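PDB 4C97: CAS6A from Thermus thermophilus, which probably acts as a CRISPR-associated endoribonuclease of the Cas6 family, processing CRISPR RNA in antiviral defence. Local coordinates for residues A9-L14 and P103-S108. The protein carries 1 engineered substitution. Sequence-based numbering, arbitrary orientation.
Sequences ALVLVL and PWAGVS. With SO4 (sulfate ion), chain D.
The carbonyl oxygen of A9 is gripped by two groups of segment 103-108. G106 N donates a hydrogen bond to A9 O at 2.9 Å, in the carbonyl plane. The CA-H of A105 adds a weaker contact, with A105 CA 3.3 Å from A9 O. In return, A9 N donates to G106 O at 2.7 Å, almost straight at 176°. These two bonds make A9 and G106 a hydrogen-bonded antiparallel pair, one rung between the neighbouring strands 6-15 and 91-109.

Beyond this pair residues 103-105 leave regular strand form and turn W104 off the sheet. Between 9-14 and 103-105 side-chain contacts replace backbone bonds, and strand 6-15 pairs again with 91-109 at V11-L98. V11 meets 103-105 with one methyl, CG2, which lies over the W104-A105 peptide, 3.5 Å from W104 O. CG1 is anti to the backbone N (chi1 171°), which leaves CG2 beside that N. V11 CG2 also reaches A105 CB at 3.7 Å and touches W104 CB more loosely. A9 CB also rests near W104 O, which accepts a hydrogen bond from R62.

The W104 indole leads away from 9-14. W104 NE1 donates to sulfate O1 at 2.7 Å, with a bent angle of 132°. Sulfate O1 lies at the edge of the indole, near its plane. The anion is also bound by R125 and R237. It probably comes from the crystallisation liquor.

W60 stacks on W104. Strand 6-15 lies between strands 58-65 and 91-109 in an antiparallel sheet, consistent with the RAMP fold of Cas6 proteins, and Y224 of helix 209-225 packs against A9 and S108.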
loop_
_atom_site.group_PDB
_atom_site.type_symbol
_atom_site.label_atom_id
_atom_site.label_comp_id
_atom_site.label_asym_id
_atom_site.label_seq_id
_atom_site.Cartn_x
_atom_site.Cartn_y
_atom_site.Cartn_z
ATOM N N ALA A 9 -4.682 -8.253 -0.719
ATOM C CA ALA A 9 -5.133 -7.285 0.275
ATOM C C ALA A 9 -6.514 -7.726 0.678
ATOM O O ALA A 9 -7.461 -7.706 -0.122
ATOM C CB ALA A 9 -5.171 -5.881 -0.316
ATOM N N LEU A 10 -6.617 -8.164 1.932
ATOM C CA LEU A 10 -7.890 -8.569 2.478
ATOM C C LEU A 10 -8.460 -7.471 3.352
ATOM O O LEU A 10 -7.741 -6.872 4.171
ATOM C CB LEU A 10 -7.712 -9.833 3.306
ATOM C CG LEU A 10 -7.554 -11.133 2.521
ATOM C CD1 LEU A 10 -6.276 -11.163 1.717
ATOM C CD2 LEU A 10 -7.583 -12.307 3.500
ATOM N N VAL A 11 -9.754 -7.226 3.188
ATOM C CA VAL A 11 -10.447 -6.192 3.943
ATOM C C VAL A 11 -11.326 -6.791 5.034
ATOM O O VAL A 11 -12.129 -7.691 4.773
ATOM C CB VAL A 11 -11.303 -5.307 3.035
ATOM C CG1 VAL A 11 -12.192 -4.375 3.861
ATOM C CG2 VAL A 11 -10.405 -4.455 2.101
ATOM N N LEU A 12 -11.162 -6.289 6.255
ATOM C CA LEU A 12 -12.032 -6.660 7.376
ATOM C C LEU A 12 -13.087 -5.584 7.530
ATOM O O LEU A 12 -12.774 -4.435 7.913
ATOM C CB LEU A 12 -11.242 -6.765 8.690
ATOM C CG LEU A 12 -10.330 -7.970 8.904
ATOM C CD1 LEU A 12 -9.439 -8.249 7.708
ATOM C CD2 LEU A 12 -9.488 -7.764 10.162
ATOM N N VAL A 13 -14.327 -5.967 7.234
ATOM C CA VAL A 13 -15.473 -5.088 7.375
ATOM C C VAL A 13 -15.870 -5.129 8.844
ATOM O O VAL A 13 -16.098 -6.198 9.399
ATOM C CB VAL A 13 -16.646 -5.522 6.481
ATOM C CG1 VAL A 13 -17.856 -4.625 6.692
ATOM C CG2 VAL A 13 -16.225 -5.509 5.031
ATOM N N LEU A 14 -15.936 -3.960 9.474
ATOM C CA LEU A 14 -16.011 -3.896 10.931
ATOM C C LEU A 14 -17.323 -3.316 11.411
ATOM O O LEU A 14 -17.805 -2.330 10.870
ATOM C CB LEU A 14 -14.863 -3.029 11.470
ATOM C CG LEU A 14 -13.456 -3.482 11.089
ATOM C CD1 LEU A 14 -12.444 -2.409 11.500
ATOM C CD2 LEU A 14 -13.103 -4.840 11.678
ATOM N N PRO A 103 -13.585 -1.836 -2.522
ATOM C CA PRO A 103 -12.605 -1.099 -3.331
ATOM C C PRO A 103 -11.144 -1.348 -2.964
ATOM O O PRO A 103 -10.272 -1.253 -3.812
ATOM C CB PRO A 103 -12.981 0.363 -3.090
ATOM C CG PRO A 103 -14.431 0.323 -2.787
ATOM C CD PRO A 103 -14.649 -0.954 -2.015
ATOM N N TRP A 104 -10.886 -1.672 -1.704
ATOM C CA TRP A 104 -9.535 -1.867 -1.211
ATOM C C TRP A 104 -9.149 -3.327 -0.990
ATOM O O TRP A 104 -8.108 -3.599 -0.418
ATOM C CB TRP A 104 -9.329 -1.026 0.052
ATOM C CG TRP A 104 -9.263 0.437 -0.295
ATOM C CD1 TRP A 104 -10.270 1.351 -0.209
ATOM C CD2 TRP A 104 -8.129 1.128 -0.820
ATOM N NE1 TRP A 104 -9.826 2.582 -0.641
ATOM C CE2 TRP A 104 -8.512 2.478 -1.007
ATOM C CE3 TRP A 104 -6.830 0.760 -1.143
ATOM C CZ2 TRP A 104 -7.640 3.441 -1.520
ATOM C CZ3 TRP A 104 -5.961 1.726 -1.649
ATOM C CH2 TRP A 104 -6.369 3.045 -1.811
ATOM N N ALA A 105 -9.983 -4.248 -1.478
ATOM C CA ALA A 105 -9.694 -5.676 -1.419
ATOM C C ALA A 105 -9.230 -6.160 -2.795
ATOM O O ALA A 105 -9.740 -5.719 -3.812
ATOM C CB ALA A 105 -10.932 -6.432 -1.021
ATOM N N GLY A 106 -8.291 -7.083 -2.826
ATOM C CA GLY A 106 -7.941 -7.727 -4.075
ATOM C C GLY A 106 -6.924 -8.815 -3.896
ATOM O O GLY A 106 -6.237 -8.859 -2.893
ATOM N N VAL A 107 -6.860 -9.730 -4.856
ATOM C CA VAL A 107 -5.846 -10.766 -4.867
ATOM C C VAL A 107 -5.359 -10.857 -6.296
ATOM O O VAL A 107 -6.169 -10.823 -7.229
ATOM C CB VAL A 107 -6.387 -12.132 -4.442
ATOM C CG1 VAL A 107 -5.253 -13.133 -4.364
ATOM C CG2 VAL A 107 -7.090 -12.038 -3.127
ATOM N N SER A 108 -4.047 -10.953 -6.465
ATOM C CA SER A 108 -3.450 -11.009 -7.791
ATOM C C SER A 108 -2.148 -11.791 -7.749
ATOM O O SER A 108 -1.839 -12.483 -6.753
ATOM C CB SER A 108 -3.215 -9.600 -8.345
ATOM O OG SER A 108 -3.003 -9.652 -9.750
HETATM S S SO4 D . -10.855 6.053 1.148
HETATM O O1 SO4 D . -10.246 5.105 0.226
HETATM O O2 SO4 D . -10.352 7.387 0.816
HETATM O O3 SO4 D . -12.303 6.027 0.986
HETATM O O4 SO4 D . -10.545 5.796 2.550
#